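Epidermin leader peptide processing serine protease EpiP (Staphylococcus aureus subsp. aureus, PDB 3QFH) probably cleaves the leader peptide from the precursor of the lantibiotic epidermin, acting as a subtilisin-like serine endopeptidase that carries an N-terminal propeptide domain. Local coordinates at residues T32-L36 / Y69-I73; A78-T82 / G156-T160; S237-L241 / L291-Y297; A392-I397 / A409-L413. One frame throughout, in Å; residues are numbered along the deposited sequence.

Interaction 1. Residues T32-L36 / Y69-I73; sequences TFNKL and YKNDI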
loop_
_atom_site.group_PDB
_atom_site.type_symbol
_atom_site.label_atom_id
_atom_site.label_comp_id
_atom_site.label_asym_id
_atom_site.label_seq_id
_atom_site.Cartn_x
_atom_site.Cartn_y
_atom_site.Cartn_z
ATOM N N THR A 32 -26.597 3.108 -18.322
ATOM C CA THR A 32 -27.791 2.481 -17.774
ATOM C C THR A 32 -27.835 2.637 -16.248
ATOM O O THR A 32 -28.908 2.779 -15.662
ATOM C CB THR A 32 -27.890 0.987 -18.148
ATOM O OG1 THR A 32 -26.886 0.237 -17.452
ATOM C CG2 THR A 32 -27.738 0.796 -19.663
ATOM N N PHE A 33 -26.676 2.613 -15.601
ATOM C CA PHE A 33 -26.633 2.788 -14.142
ATOM C C PHE A 33 -27.095 4.193 -13.755
ATOM O O PHE A 33 -27.916 4.347 -12.849
ATOM C CB PHE A 33 -25.243 2.502 -13.577
ATOM C CG PHE A 33 -25.137 2.724 -12.088
ATOM C CD1 PHE A 33 -25.665 1.802 -11.200
ATOM C CD2 PHE A 33 -24.507 3.855 -11.578
ATOM C CE1 PHE A 33 -25.587 2.002 -9.834
ATOM C CE2 PHE A 33 -24.421 4.059 -10.206
ATOM C CZ PHE A 33 -24.962 3.127 -9.336
ATOM N N ASN A 34 -26.582 5.212 -14.439
ATOM C CA ASN A 34 -26.980 6.593 -14.133
ATOM C C ASN A 34 -28.471 6.754 -14.313
ATOM O O ASN A 34 -29.130 7.405 -13.517
ATOM C CB ASN A 34 -26.258 7.617 -15.018
ATOM C CG ASN A 34 -24.782 7.728 -14.711
ATOM O OD1 ASN A 34 -24.306 7.312 -13.649
ATOM N ND2 ASN A 34 -24.037 8.288 -15.654
ATOM N N LYS A 35 -28.994 6.159 -15.381
ATOM C CA LYS A 35 -30.414 6.225 -15.670
ATOM C C LYS A 35 -31.212 5.567 -14.548
ATOM O O LYS A 35 -32.226 6.092 -14.122
ATOM C CB LYS A 35 -30.704 5.554 -17.009
ATOM C CG LYS A 35 -32.145 5.588 -17.413
ATOM C CD LYS A 35 -32.335 4.953 -18.768
ATOM C CE LYS A 35 -33.774 5.029 -19.211
ATOM N NZ LYS A 35 -33.955 4.350 -20.516
ATOM N N LEU A 36 -30.739 4.425 -14.061
ATOM C CA LEU A 36 -31.415 3.713 -12.980
ATOM C C LEU A 36 -31.379 4.528 -11.678
ATOM O O LEU A 36 -32.366 4.561 -10.922
ATOM C CB LEU A 36 -30.777 2.341 -12.758
ATOM C CG LEU A 36 -31.469 1.415 -11.769
ATOM C CD1 LEU A 36 -32.910 1.095 -12.217
ATOM C CD2 LEU A 36 -30.664 0.115 -11.573
ATOM N N TYR A 69 -32.634 -5.922 -10.894
ATOM C CA TYR A 69 -32.394 -5.247 -12.182
ATOM C C TYR A 69 -31.207 -5.913 -12.857
ATOM O O TYR A 69 -30.093 -5.403 -12.857
ATOM C CB TYR A 69 -32.217 -3.744 -12.001
ATOM C CG TYR A 69 -33.527 -3.071 -11.729
ATOM C CD1 TYR A 69 -34.261 -2.502 -12.771
ATOM C CD2 TYR A 69 -34.080 -3.062 -10.449
ATOM C CE1 TYR A 69 -35.489 -1.904 -12.542
ATOM C CE2 TYR A 69 -35.319 -2.474 -10.211
ATOM C CZ TYR A 69 -36.014 -1.895 -11.269
ATOM O OH TYR A 69 -37.237 -1.304 -11.052
ATOM N N LYS A 70 -31.491 -7.069 -13.444
ATOM C CA LYS A 70 -30.479 -7.941 -14.041
ATOM C C LYS A 70 -29.707 -7.350 -15.210
ATOM O O LYS A 70 -28.583 -7.760 -15.466
ATOM C CB LYS A 70 -31.135 -9.259 -14.479
ATOM C CG LYS A 70 -31.893 -9.984 -13.358
ATOM C CD LYS A 70 -30.996 -10.265 -12.144
ATOM C CE LYS A 70 -31.771 -10.939 -11.010
ATOM N NZ LYS A 70 -30.962 -11.062 -9.751
ATOM N N ASN A 71 -30.308 -6.404 -15.925
ATOM C CA ASN A 71 -29.639 -5.772 -17.059
ATOM C C ASN A 71 -28.599 -4.747 -16.596
ATOM O O ASN A 71 -27.700 -4.387 -17.354
ATOM C CB ASN A 71 -30.659 -5.045 -17.951
ATOM C CG ASN A 71 -31.789 -5.957 -18.444
ATOM O OD1 ASN A 71 -31.660 -7.186 -18.473
ATOM N ND2 ASN A 71 -32.903 -5.344 -18.847
ATOM N N ASP A 72 -28.722 -4.285 -15.348
ATOM C CA ASP A 72 -27.871 -3.204 -14.850
ATOM C C ASP A 72 -26.989 -3.519 -13.672
ATOM O O ASP A 72 -25.930 -2.911 -13.528
ATOM C CB ASP A 72 -28.751 -2.035 -14.404
ATOM C CG ASP A 72 -29.659 -1.523 -15.499
ATOM O OD1 ASP A 72 -29.397 -1.791 -16.691
ATOM O OD2 ASP A 72 -30.653 -0.836 -15.157
ATOM N N ILE A 73 -27.432 -4.427 -12.814
ATOM C CA ILE A 73 -26.720 -4.716 -11.580
ATOM C C ILE A 73 -26.117 -6.113 -11.622
ATOM O O ILE A 73 -26.825 -7.097 -11.863
ATOM C CB ILE A 73 -27.676 -4.603 -10.378
ATOM C CG1 ILE A 73 -28.387 -3.235 -10.368
ATOM C CG2 ILE A 73 -26.946 -4.827 -9.077
ATOM C CD1 ILE A 73 -27.489 -2.005 -10.181
HETATM O O HOH W 1 -25.563 -0.553 -15.207
HETATM O O HOH W 2 -31.086 1.599 -16.501
#
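Helix 30-40 brings Thr-32 and Leu-36, one turn apart, against Asp-72 in the loop that leads into strand 73-78, with the backbones closest at Phe-33 and Asp-72, whose CA atoms lie 6.2 Å apart. Both segments belong to the propeptide domain, whose beta-alpha-beta-beta-alpha-beta order is that of subtilase propeptides, and the contact joins its first helix to the entry of its last strand. The loop is curled by Tyr-69 O, which accepts from both Asp-72 N and Ile-73 N.

No direct hydrogen bond spans the two segments. Instead two waters bridge them: one donates to Asp-72 O and also bonds Thr-32 OG1, while the other donates to both Thr-32 O and Asp-72 OD2. Thr-32 OG1 and Asp-72 OD1 come within 3.3 Å without bonding. Asp-72 CG lies beside its backbone N (chi1 -57°), which turns the carboxylate along the helix flank, where OD1 meets the threonine and OD2 faces Leu-36.

Leu-36 divides its work between its two methyls. With the branch set opposite the backbone nitrogen (chi1 -173°), it reaches across to the loop: Leu-36 CD2 packs on Asp-72 OD2 at 3.7 Å and also touches Ile-73 CD1. Ile-73 CD1 meets the edge of the Phe-33 ring as well, which stacks on Tyr-27, while Leu-66 of helix 60-66 packs on both Leu-36 and Ile-73. The other methyl, Leu-36 CD1, makes a CH-pi contact over one face of the Tyr-69 ring, 4.1 Å from its centroid.

Interaction 2. Residues A78-T82 / G156-T160; sequences ATCST and GFRGT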
loop_
_atom_site.group_PDB
_atom_site.type_symbol
_atom_site.label_atom_id
_atom_site.label_comp_id
_atom_site.label_asym_id
_atom_site.label_seq_id
_atom_site.Cartn_x
_atom_site.Cartn_y
_atom_site.Cartn_z
ATOM N N ALA A 78 -23.671 -5.825 1.418
ATOM C CA ALA A 78 -23.555 -4.815 2.445
ATOM C C ALA A 78 -22.085 -4.532 2.569
ATOM O O ALA A 78 -21.289 -5.458 2.529
ATOM C CB ALA A 78 -24.106 -5.342 3.762
ATOM N N THR A 79 -21.715 -3.262 2.685
ATOM C CA THR A 79 -20.317 -2.895 2.867
ATOM C C THR A 79 -19.936 -3.310 4.285
ATOM O O THR A 79 -20.689 -3.048 5.221
ATOM C CB THR A 79 -20.132 -1.380 2.758
ATOM O OG1 THR A 79 -20.837 -0.884 1.609
ATOM C CG2 THR A 79 -18.654 -1.014 2.688
ATOM N N CYS A 80 -18.790 -3.960 4.463
ATOM C CA CYS A 80 -18.373 -4.376 5.821
ATOM C C CYS A 80 -16.989 -3.866 6.236
ATOM O O CYS A 80 -16.264 -3.300 5.417
ATOM C CB CYS A 80 -18.458 -5.893 5.962
ATOM S SG CYS A 80 -20.173 -6.510 5.982
ATOM N N SER A 81 -16.649 -4.066 7.516
ATOM C CA SER A 81 -15.353 -3.628 8.089
ATOM C C SER A 81 -14.267 -4.720 8.054
ATOM O O SER A 81 -13.941 -5.357 9.070
ATOM C CB SER A 81 -15.538 -3.112 9.518
ATOM O OG SER A 81 -16.334 -1.942 9.525
ATOM N N THR A 82 -13.708 -4.891 6.860
ATOM C CA THR A 82 -12.660 -5.872 6.576
ATOM C C THR A 82 -11.234 -5.403 6.939
ATOM O O THR A 82 -10.396 -6.214 7.355
ATOM C CB THR A 82 -12.716 -6.293 5.077
ATOM O OG1 THR A 82 -11.436 -6.798 4.668
ATOM C CG2 THR A 82 -13.084 -5.107 4.179
ATOM N N GLY A 156 -16.754 11.555 5.634
ATOM C CA GLY A 156 -15.928 10.369 5.876
ATOM C C GLY A 156 -16.550 9.000 6.077
ATOM O O GLY A 156 -17.565 8.677 5.492
ATOM N N PHE A 157 -15.924 8.184 6.921
ATOM C CA PHE A 157 -16.354 6.801 7.109
ATOM C C PHE A 157 -17.817 6.713 7.537
ATOM O O PHE A 157 -18.207 7.236 8.573
ATOM C CB PHE A 157 -15.425 6.078 8.087
ATOM C CG PHE A 157 -15.657 4.584 8.181
ATOM C CD1 PHE A 157 -15.291 3.739 7.134
ATOM C CD2 PHE A 157 -16.186 4.015 9.338
ATOM C CE1 PHE A 157 -15.488 2.358 7.218
ATOM C CE2 PHE A 157 -16.376 2.627 9.436
ATOM C CZ PHE A 157 -16.023 1.803 8.369
ATOM N N ARG A 158 -18.622 6.071 6.695
ATOM C CA ARG A 158 -20.050 5.879 6.946
ATOM C C ARG A 158 -20.748 7.145 7.425
ATOM O O ARG A 158 -21.653 7.078 8.247
ATOM C CB ARG A 158 -20.235 4.774 7.984
ATOM C CG ARG A 158 -19.550 3.474 7.632
ATOM C CD ARG A 158 -20.199 2.766 6.443
ATOM N NE ARG A 158 -19.310 1.740 5.901
ATOM C CZ ARG A 158 -19.106 0.538 6.434
ATOM N NH1 ARG A 158 -19.722 0.166 7.545
ATOM N NH2 ARG A 158 -18.256 -0.297 5.854
ATOM N N GLY A 159 -20.320 8.298 6.922
ATOM C CA GLY A 159 -20.899 9.578 7.319
ATOM C C GLY A 159 -20.712 9.975 8.783
ATOM O O GLY A 159 -21.339 10.928 9.236
ATOM N N THR A 160 -19.842 9.271 9.513
ATOM C CA THR A 160 -19.613 9.526 10.945
ATOM C C THR A 160 -18.474 10.488 11.291
ATOM O O THR A 160 -18.023 10.502 12.433
ATOM C CB THR A 160 -19.330 8.212 11.724
ATOM O OG1 THR A 160 -18.041 7.696 11.374
ATOM C CG2 THR A 160 -20.400 7.171 11.453
#
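Arg-158 reaches Thr-79 with one terminal nitrogen, NH2 lying 3.3 Å from the methyl CG2 and 3.6 Å from Cys-80 O. The carbonyl oxygen sits near the guanidinium plane at its edge, yet no hydrogen bond crosses between the segments; the methyl comes in obliquely, and the two side chains run past each other in opposite directions. A second touch lies alongside: Ser-81 OG meets CZ at the edge of the Phe-157 ring, in its plane, at 3.9 Å.

Arg-158 is supported by its own neighbour. Its CG stands 3.7 Å above the centre of the Phe-157 ring, and Phe-157 CZ in turn lies over the centre of one guanidinium face. The bend at chi2 (-69°) folds the arginine back along the ring in this way. Glu-212 fixes its direction through a salt bridge to NE. Thr-79 is held too: OG1 hydrogen-bonds Ser-24 and Gln-55 within the propeptide domain, while its methyl CG2 faces the arginine.

Behind the pair, the loop 156-160 is a tight turn in which Thr-160 N and Thr-160 OG1 grip Phe-157 O, one from each side of the carbonyl plane and each at 2.8 Å, and Gly-159 N bonds Gly-156 O. Trp-215 of helix 213-225 packs on Phe-157.

The contact thus sets the chain leaving the propeptide domain against a surface loop of the subtilase domain. With Glu-212 probably balancing much of its charge, the guanidinium meets the propeptide tail by van der Waals contact and, probably, a modest electrostatic attraction to Cys-80 O.

Interaction 3. Residues S237-L241 / L291-Y297; sequences SYIIL and LKLQREY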
loop_
_atom_site.group_PDB
_atom_site.type_symbol
_atom_site.label_atom_id
_atom_site.label_comp_id
_atom_site.label_asym_id
_atom_site.label_seq_id
_atom_site.Cartn_x
_atom_site.Cartn_y
_atom_site.Cartn_z
ATOM N N SER A 237 -5.975 -5.927 4.372
ATOM C CA SER A 237 -7.248 -6.244 4.965
ATOM C C SER A 237 -7.533 -7.691 4.668
ATOM O O SER A 237 -7.119 -8.222 3.633
ATOM C CB SER A 237 -8.368 -5.392 4.372
ATOM O OG SER A 237 -8.640 -5.812 3.054
ATOM N N TYR A 238 -8.232 -8.337 5.580
ATOM C CA TYR A 238 -8.617 -9.699 5.376
ATOM C C TYR A 238 -10.045 -9.608 4.906
ATOM O O TYR A 238 -10.909 -9.065 5.605
ATOM C CB TYR A 238 -8.457 -10.510 6.643
ATOM C CG TYR A 238 -7.018 -10.609 7.047
ATOM C CD1 TYR A 238 -6.192 -11.567 6.484
ATOM C CD2 TYR A 238 -6.471 -9.728 7.970
ATOM C CE1 TYR A 238 -4.865 -11.661 6.832
ATOM C CE2 TYR A 238 -5.134 -9.821 8.332
ATOM C CZ TYR A 238 -4.337 -10.795 7.751
ATOM O OH TYR A 238 -3.008 -10.902 8.088
ATOM N N ILE A 239 -10.279 -10.122 3.708
ATOM C CA ILE A 239 -11.568 -10.025 3.075
ATOM C C ILE A 239 -12.201 -11.403 2.938
ATOM O O ILE A 239 -11.508 -12.395 2.712
ATOM C CB ILE A 239 -11.396 -9.334 1.695
ATOM C CG1 ILE A 239 -12.730 -8.857 1.137
ATOM C CG2 ILE A 239 -10.645 -10.240 0.709
ATOM C CD1 ILE A 239 -12.574 -8.005 -0.088
ATOM N N ILE A 240 -13.521 -11.453 3.111
ATOM C CA ILE A 240 -14.283 -12.681 2.963
ATOM C C ILE A 240 -14.911 -12.707 1.573
ATOM O O ILE A 240 -15.525 -11.727 1.143
ATOM C CB ILE A 240 -15.419 -12.786 4.030
ATOM C CG1 ILE A 240 -14.840 -12.731 5.447
ATOM C CG2 ILE A 240 -16.206 -14.063 3.835
ATOM C CD1 ILE A 240 -15.880 -12.656 6.542
ATOM N N LEU A 241 -14.721 -13.808 0.857
ATOM C CA LEU A 241 -15.341 -13.987 -0.452
ATOM C C LEU A 241 -15.746 -15.436 -0.565
ATOM O O LEU A 241 -15.069 -16.323 -0.033
ATOM C CB LEU A 241 -14.434 -13.592 -1.614
ATOM C CG LEU A 241 -13.204 -14.439 -1.907
ATOM C CD1 LEU A 241 -12.648 -14.098 -3.283
ATOM C CD2 LEU A 241 -12.165 -14.243 -0.811
ATOM N N LEU A 291 -6.094 -18.026 8.463
ATOM C CA LEU A 291 -6.624 -16.797 7.848
ATOM C C LEU A 291 -8.059 -16.522 8.316
ATOM O O LEU A 291 -8.367 -15.417 8.735
ATOM C CB LEU A 291 -6.580 -16.844 6.316
ATOM C CG LEU A 291 -5.253 -16.579 5.609
ATOM C CD1 LEU A 291 -5.436 -16.664 4.092
ATOM C CD2 LEU A 291 -4.707 -15.222 5.983
ATOM N N LYS A 292 -8.929 -17.524 8.237
ATOM C CA LYS A 292 -10.327 -17.376 8.689
ATOM C C LYS A 292 -10.384 -16.841 10.120
ATOM O O LYS A 292 -11.269 -16.070 10.469
ATOM C CB LYS A 292 -11.078 -18.703 8.635
ATOM C CG LYS A 292 -11.139 -19.354 7.263
ATOM C CD LYS A 292 -12.044 -20.582 7.285
ATOM C CE LYS A 292 -11.795 -21.491 6.086
ATOM N NZ LYS A 292 -11.944 -20.805 4.774
ATOM N N LEU A 293 -9.417 -17.249 10.930
ATOM C CA LEU A 293 -9.331 -16.823 12.319
ATOM C C LEU A 293 -9.110 -15.300 12.469
ATOM O O LEU A 293 -9.369 -14.738 13.531
ATOM C CB LEU A 293 -8.213 -17.607 13.014
ATOM C CG LEU A 293 -8.292 -17.712 14.527
ATOM C CD1 LEU A 293 -9.626 -18.336 14.938
ATOM C CD2 LEU A 293 -7.126 -18.544 15.029
ATOM N N GLN A 294 -8.641 -14.637 11.409
ATOM C CA GLN A 294 -8.438 -13.184 11.439
ATOM C C GLN A 294 -9.763 -12.417 11.372
ATOM O O GLN A 294 -9.838 -11.263 11.801
ATOM C CB GLN A 294 -7.508 -12.726 10.305
ATOM C CG GLN A 294 -6.158 -13.416 10.313
ATOM C CD GLN A 294 -5.495 -13.358 11.678
ATOM O OE1 GLN A 294 -5.458 -12.308 12.319
ATOM N NE2 GLN A 294 -4.970 -14.489 12.126
ATOM N N ARG A 295 -10.796 -13.045 10.817
ATOM C CA ARG A 295 -12.125 -12.437 10.749
ATOM C C ARG A 295 -13.124 -13.204 11.612
ATOM O O ARG A 295 -14.328 -12.941 11.541
ATOM C CB ARG A 295 -12.641 -12.405 9.299
ATOM C CG ARG A 295 -11.897 -11.478 8.382
ATOM C CD ARG A 295 -12.078 -9.996 8.750
ATOM N NE ARG A 295 -13.467 -9.541 8.656
ATOM C CZ ARG A 295 -14.098 -9.228 7.521
ATOM N NH1 ARG A 295 -15.358 -8.809 7.554
ATOM N NH2 ARG A 295 -13.487 -9.336 6.350
ATOM N N GLU A 296 -12.630 -14.142 12.422
ATOM C CA GLU A 296 -13.491 -14.978 13.262
ATOM C C GLU A 296 -14.639 -15.488 12.390
ATOM O O GLU A 296 -15.810 -15.389 12.753
ATOM C CB GLU A 296 -14.026 -14.176 14.455
ATOM C CG GLU A 296 -12.937 -13.466 15.275
ATOM C CD GLU A 296 -13.497 -12.688 16.458
ATOM O OE1 GLU A 296 -14.727 -12.722 16.670
ATOM O OE2 GLU A 296 -12.703 -12.045 17.181
ATOM N N TYR A 297 -14.277 -16.038 11.237
ATOM C CA TYR A 297 -15.243 -16.477 10.246
ATOM C C TYR A 297 -15.473 -17.987 10.246
ATOM O O TYR A 297 -14.517 -18.759 10.151
ATOM C CB TYR A 297 -14.740 -16.019 8.881
ATOM C CG TYR A 297 -15.591 -16.421 7.714
ATOM C CD1 TYR A 297 -16.742 -15.711 7.391
ATOM C CD2 TYR A 297 -15.224 -17.490 6.902
ATOM C CE1 TYR A 297 -17.520 -16.069 6.304
ATOM C CE2 TYR A 297 -15.990 -17.852 5.816
ATOM C CZ TYR A 297 -17.137 -17.137 5.517
ATOM O OH TYR A 297 -17.904 -17.491 4.435
#
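Arg-295 folds back on itself to reach the strand: bends at chi2 and chi3 bring NH2 to Tyr-238 O, 2.7 Å away. This bond is short but not straight, with 138° at the hydrogen, and the donor is tilted from the carbonyl plane. The same oxygen probably also takes a hydrogen bond from Thr-82 OG1. Ile-240 CD1 sits 3.9 Å above the centre of the guanidinium, and a salt bridge from NH1 to Glu-253 holds the other terminal nitrogen.

The side chains of Tyr-238 and Ile-240 alternate with those of Ile-239 and Leu-241, as expected of strand 237-241. That strand pairs antiparallel with 302-306 in a small two-stranded sheet of the subtilase domain, apart from its central parallel sheet, and helix 288-292 with the type I turn Lys-292 to Arg-295 packs against one side.

Along that side, Gln-294 CB lies over one face of the Tyr-238 ring in a CH-pi contact, 4.0 Å from the centroid. Leu-291 CD2 meets CE1 of the same ring, while the hydroxyl bonds Asp-281. Tyr-297, whose chi1 of 178° extends the ring away from its own backbone nitrogen, lays one ring face against Ile-240. The fit is tight: Ile-240 CG2 lies over that face, 3.4 Å from Tyr-297 CE1, and Ile-240 CD1 comes to 3.3 Å from Tyr-297 CD1.

Interaction 4. Residues A392-I397 / A409-L413; sequences ALALII and AIELL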
loop_
_atom_site.group_PDB
_atom_site.type_symbol
_atom_site.label_atom_id
_atom_site.label_comp_id
_atom_site.label_asym_id
_atom_site.label_seq_id
_atom_site.Cartn_x
_atom_site.Cartn_y
_atom_site.Cartn_z
ATOM N N ALA A 392 12.733 1.825 -4.963
ATOM C CA ALA A 392 13.700 1.118 -5.790
ATOM C C ALA A 392 13.200 0.966 -7.229
ATOM O O ALA A 392 13.961 1.198 -8.204
ATOM C CB ALA A 392 14.038 -0.274 -5.164
ATOM N N LEU A 393 11.922 0.599 -7.386
ATOM C CA LEU A 393 11.339 0.476 -8.735
ATOM C C LEU A 393 11.336 1.798 -9.480
ATOM O O LEU A 393 11.519 1.828 -10.716
ATOM C CB LEU A 393 9.930 -0.087 -8.662
ATOM C CG LEU A 393 9.833 -1.581 -8.353
ATOM C CD1 LEU A 393 8.447 -1.936 -7.872
ATOM C CD2 LEU A 393 10.207 -2.394 -9.601
ATOM N N ALA A 394 11.109 2.896 -8.760
ATOM C CA ALA A 394 11.149 4.208 -9.393
ATOM C C ALA A 394 12.567 4.468 -9.909
ATOM O O ALA A 394 12.760 4.980 -11.029
ATOM C CB ALA A 394 10.702 5.309 -8.429
ATOM N N LEU A 395 13.556 4.109 -9.109
ATOM C CA LEU A 395 14.969 4.283 -9.506
ATOM C C LEU A 395 15.340 3.442 -10.719
ATOM O O LEU A 395 16.053 3.904 -11.615
ATOM C CB LEU A 395 15.900 3.931 -8.356
ATOM C CG LEU A 395 15.856 4.808 -7.097
ATOM C CD1 LEU A 395 16.829 4.257 -6.046
ATOM C CD2 LEU A 395 16.185 6.254 -7.455
ATOM N N ILE A 396 14.856 2.206 -10.739
ATOM C CA ILE A 396 15.135 1.267 -11.820
ATOM C C ILE A 396 14.501 1.736 -13.139
ATOM O O ILE A 396 15.132 1.700 -14.197
ATOM C CB ILE A 396 14.657 -0.148 -11.444
ATOM C CG1 ILE A 396 15.555 -0.713 -10.339
ATOM C CG2 ILE A 396 14.685 -1.065 -12.677
ATOM C CD1 ILE A 396 14.933 -1.907 -9.585
ATOM N N ILE A 397 13.264 2.193 -13.066
ATOM C CA ILE A 397 12.580 2.710 -14.256
ATOM C C ILE A 397 13.345 3.904 -14.847
ATOM O O ILE A 397 13.535 4.010 -16.078
ATOM C CB ILE A 397 11.115 3.097 -13.934
ATOM C CG1 ILE A 397 10.307 1.829 -13.598
ATOM C CG2 ILE A 397 10.472 3.804 -15.145
ATOM C CD1 ILE A 397 8.907 2.090 -12.940
ATOM N N ALA A 409 11.058 -3.588 -15.219
ATOM C CA ALA A 409 11.599 -3.054 -13.959
ATOM C C ALA A 409 11.431 -4.087 -12.863
ATOM O O ALA A 409 12.331 -4.311 -12.058
ATOM C CB ALA A 409 10.896 -1.762 -13.564
ATOM N N ILE A 410 10.262 -4.711 -12.832
ATOM C CA ILE A 410 9.979 -5.752 -11.841
ATOM C C ILE A 410 10.947 -6.925 -12.022
ATOM O O ILE A 410 11.510 -7.392 -11.060
ATOM C CB ILE A 410 8.541 -6.249 -11.956
ATOM C CG1 ILE A 410 7.575 -5.101 -11.680
ATOM C CG2 ILE A 410 8.278 -7.396 -10.989
ATOM C CD1 ILE A 410 6.127 -5.426 -12.021
ATOM N N GLU A 411 11.165 -7.369 -13.264
ATOM C CA GLU A 411 12.078 -8.489 -13.514
ATOM C C GLU A 411 13.522 -8.148 -13.181
ATOM O O GLU A 411 14.250 -8.994 -12.702
ATOM C CB GLU A 411 11.949 -9.031 -14.952
ATOM C CG GLU A 411 10.577 -9.692 -15.176
ATOM C CD GLU A 411 10.254 -10.770 -14.101
ATOM O OE1 GLU A 411 11.112 -11.647 -13.856
ATOM O OE2 GLU A 411 9.150 -10.736 -13.506
ATOM N N LEU A 412 13.931 -6.913 -13.438
ATOM C CA LEU A 412 15.273 -6.483 -13.089
ATOM C C LEU A 412 15.397 -6.479 -11.542
ATOM O O LEU A 412 16.373 -6.999 -10.982
ATOM C CB LEU A 412 15.572 -5.120 -13.715
ATOM C CG LEU A 412 17.023 -4.638 -13.633
ATOM C CD1 LEU A 412 17.346 -3.695 -14.795
ATOM C CD2 LEU A 412 17.348 -4.000 -12.269
ATOM N N LEU A 413 14.383 -5.949 -10.865
ATOM C CA LEU A 413 14.368 -5.947 -9.404
ATOM C C LEU A 413 14.527 -7.383 -8.885
ATOM O O LEU A 413 15.396 -7.670 -8.070
ATOM C CB LEU A 413 13.065 -5.315 -8.873
ATOM C CG LEU A 413 12.846 -5.343 -7.356
ATOM C CD1 LEU A 413 13.768 -4.364 -6.665
ATOM C CD2 LEU A 413 11.401 -5.042 -6.978
#
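Ile-397 and Ile-396 close on Ala-409 where segments 392-397 and 409-413, of helices 382-400 and 406-416, have their closest CA atoms, those of Ile-397 and Ala-409 being 5.9 Å apart. The axes of the short segments are 9.5 Å apart at closest approach and cross steeply, at 112° to one another.

Contacts to the small residue come first. Ala-409 CB meets Ile-397 CG1 at 3.6 Å and Ile-396 CG2 at 4.0 Å, so the alanine methyl lies against branches of both isoleucines.

Contacts between larger branched side chains lie one turn on along 409-413, and back toward Leu-393 on the other helix. Ile-396 sends its two arms to different partners: CG2 touches Leu-412 CD2, and CD1 rests on Leu-413 CB. Leu-413, with CG anti to the backbone N (chi1 175°), leans back so that CD2 meets Leu-393 CD2 at 3.9 Å, the two leucine side chains lying nearly perpendicular. Ala-392 CB brushes Leu-413 CD1.

A methyl also touches backbone: Leu-393 CD2 lies 3.8 Å from Ala-409 O, whose hydrogen bond to Leu-413 N stays within its own helix. No polar bond joins the segments.

Ile-273 and Val-275 of strand 273-277 lie against Leu-393, and Val-435 and Ala-438 of helix 435-439 touch Ala-392 and Ile-396. This is the apolar helix layer of the subtilisin-like alpha/beta fold, in which the long helix 382-400, starting at the GTSLA sequence with the presumed nucleophilic serine, packs beside the central parallel sheet.

The contacts follow one another along the chain, each closing before the next opens. Interaction 1 lies within the propeptide domain, its centre 24 Å from that of interaction 2, where the strand 73-78 that begins in interaction 1 runs out into the tail crossing the subtilase domain. Interactions 2 and 3, with centres 17 Å apart, touch directly: Thr-82, at the end of segment 78-82, packs beside strand 237-241 and Arg-295. Interaction 4 lies across the chain's centre from both, about 19 Å from interaction 3 at the nearest atoms, in the helix layer beside the parallel sheet. The series thus passes from propeptide to interface to catalytic-domain interior, consistent with a propeptide still docked on its protease.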